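Local coordinates for protein malate dehydrogenase (PDB 3I0P) that probably catalyses the NAD-dependent interconversion of malate and oxaloacetate as a member of the malate/L-lactate dehydrogenase family, at residues K7-D12 with D342-V347. Numbering follows the deposited sequence.
Sequences KNVSID and DDLPLV
Asn8 holds CG opposite its backbone N (chi1 -171°), whereas Asp343 turns CG opposite its own carbonyl carbon (chi1 -64°), and the two polar ends meet on the exposed face of a two-stranded antiparallel ribbon. Asn8 ND2 donates to Asp343 OD1 at 3.2 Å. Asp343 OD1 lies nearly in the Asn8 amide plane, but ND2 comes to it from above the carboxylate plane, a geometry good for the donor and less so for the acceptor; the two flat groups are turned 66° apart. The same ND2 also donates to the carbonyl of Phe340, so two acceptors fix the rotation of the amide. In the backbone ladder Asn8 and Asp343 are a non-hydrogen-bonded pair, flanked by two hydrogen-bonded ones. Lys7 and Leu344 bond reciprocally, Lys7 N reaching Leu344 O at 2.8 Å. Val9 and Asp342 do the same, with Val9 N 3.0 Å from Asp342 O. On the other face Val9 CG2 rests 3.8 Å from Leu344 CD1, with Ile14 and Ile349 packed against both side chains. The ribbon thus ties the N-terminal strand, just before helix 11-24, to the strand leading into the C-terminal helix 346-359. Four backbone bonds set the register, Val9 and Leu344 make the apolar contact beside the buried Asp342 carboxylate, which has a long, weak ion pair to Arg337, and the amide-carboxylate bond probably adds a modest polar tie at the surface.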
loop_
_atom_site.group_PDB
_atom_site.type_symbol
_atom_site.label_atom_id
_atom_site.label_comp_id
_atom_site.label_asym_id
_atom_site.label_seq_id
_atom_site.Cartn_x
_atom_site.Cartn_y
_atom_site.Cartn_z
ATOM N N LYS A 7 9.089 35.590 4.117
ATOM C CA LYS A 7 8.988 36.512 2.972
ATOM C C LYS A 7 8.259 35.872 1.790
ATOM O O LYS A 7 8.565 34.751 1.386
ATOM C CB LYS A 7 10.375 36.996 2.538
ATOM C CG LYS A 7 10.362 38.029 1.422
ATOM C CD LYS A 7 11.773 38.556 1.172
ATOM C CE LYS A 7 11.790 39.726 0.182
ATOM N NZ LYS A 7 11.175 40.960 0.754
ATOM N N ASN A 8 7.298 36.607 1.241
ATOM C CA ASN A 8 6.469 36.111 0.156
ATOM C C ASN A 8 7.157 36.219 -1.195
ATOM O O ASN A 8 7.590 37.294 -1.603
ATOM C CB ASN A 8 5.124 36.845 0.130
ATOM C CG ASN A 8 4.141 36.230 -0.845
ATOM O OD1 ASN A 8 4.142 36.536 -2.043
ATOM N ND2 ASN A 8 3.290 35.355 -0.334
ATOM N N VAL A 9 7.254 35.085 -1.880
ATOM C CA VAL A 9 7.786 35.038 -3.238
ATOM C C VAL A 9 6.759 34.334 -4.123
ATOM O O VAL A 9 6.186 33.314 -3.721
ATOM C CB VAL A 9 9.139 34.278 -3.307
ATOM C CG1 VAL A 9 9.786 34.482 -4.653
ATOM C CG2 VAL A 9 10.078 34.732 -2.202
ATOM N N SER A 10 6.517 34.877 -5.311
ATOM C CA SER A 10 5.558 34.274 -6.235
ATOM C C SER A 10 6.091 32.947 -6.775
ATOM O O SER A 10 7.310 32.769 -6.894
ATOM C CB SER A 10 5.243 35.223 -7.394
ATOM O OG SER A 10 6.280 35.209 -8.363
ATOM N N ILE A 11 5.174 32.033 -7.099
ATOM C CA ILE A 11 5.512 30.748 -7.721
ATOM C C ILE A 11 6.356 30.933 -8.990
ATOM O O ILE A 11 7.371 30.264 -9.158
ATOM C CB ILE A 11 4.227 29.903 -8.025
ATOM C CG1 ILE A 11 3.538 29.424 -6.723
ATOM C CG2 ILE A 11 4.520 28.760 -8.983
ATOM C CD1 ILE A 11 4.380 28.542 -5.792
ATOM N N ASP A 12 5.939 31.852 -9.864
ATOM C CA ASP A 12 6.681 32.162 -11.085
ATOM C C ASP A 12 8.135 32.540 -10.802
ATOM O O ASP A 12 9.032 32.039 -11.473
ATOM C CB ASP A 12 6.000 33.275 -11.892
ATOM C CG ASP A 12 4.713 32.813 -12.590
ATOM O OD1 ASP A 12 4.705 31.760 -13.273
ATOM O OD2 ASP A 12 3.700 33.536 -12.474
ATOM N N ASP A 342 4.162 32.150 -2.141
ATOM C CA ASP A 342 4.601 31.196 -1.131
ATOM C C ASP A 342 5.397 31.942 -0.060
ATOM O O ASP A 342 6.315 32.697 -0.365
ATOM C CB ASP A 342 5.457 30.121 -1.815
ATOM C CG ASP A 342 5.779 28.922 -0.914
ATOM O OD1 ASP A 342 5.272 28.819 0.228
ATOM O OD2 ASP A 342 6.563 28.063 -1.376
ATOM N N ASP A 343 5.020 31.755 1.196
ATOM C CA ASP A 343 5.722 32.388 2.298
ATOM C C ASP A 343 6.948 31.572 2.705
ATOM O O ASP A 343 6.839 30.568 3.409
ATOM C CB ASP A 343 4.782 32.586 3.484
ATOM C CG ASP A 343 3.639 33.530 3.173
ATOM O OD1 ASP A 343 3.877 34.688 2.755
ATOM O OD2 ASP A 343 2.489 33.110 3.360
ATOM N N LEU A 344 8.115 32.015 2.261
ATOM C CA LEU A 344 9.364 31.299 2.510
ATOM C C LEU A 344 10.076 31.800 3.762
ATOM O O LEU A 344 10.126 33.014 4.006
ATOM C CB LEU A 344 10.298 31.417 1.304
ATOM C CG LEU A 344 9.732 31.012 -0.059
ATOM C CD1 LEU A 344 10.782 31.174 -1.146
ATOM C CD2 LEU A 344 9.201 29.580 -0.013
ATOM N N PRO A 345 10.628 30.869 4.565
ATOM C CA PRO A 345 11.459 31.237 5.711
ATOM C C PRO A 345 12.635 32.097 5.281
ATOM O O PRO A 345 12.991 32.113 4.100
ATOM C CB PRO A 345 11.972 29.890 6.216
ATOM C CG PRO A 345 10.925 28.925 5.812
ATOM C CD PRO A 345 10.419 29.408 4.487
ATOM N N LEU A 346 13.221 32.803 6.249
ATOM C CA LEU A 346 14.344 33.713 6.027
ATOM C C LEU A 346 15.594 32.983 5.551
ATOM O O LEU A 346 16.335 33.492 4.707
ATOM C CB LEU A 346 14.661 34.464 7.315
ATOM C CG LEU A 346 15.024 35.949 7.153
ATOM C CD1 LEU A 346 13.744 36.832 7.215
ATOM C CD2 LEU A 346 16.104 36.401 8.193
ATOM N N VAL A 347 15.822 31.785 6.086
ATOM C CA VAL A 347 16.949 30.951 5.646
ATOM C C VAL A 347 16.893 30.679 4.139
ATOM O O VAL A 347 17.920 30.733 3.470
ATOM C CB VAL A 347 17.096 29.633 6.495
ATOM C CG1 VAL A 347 15.888 28.704 6.331
ATOM C CG2 VAL A 347 18.398 28.905 6.157
#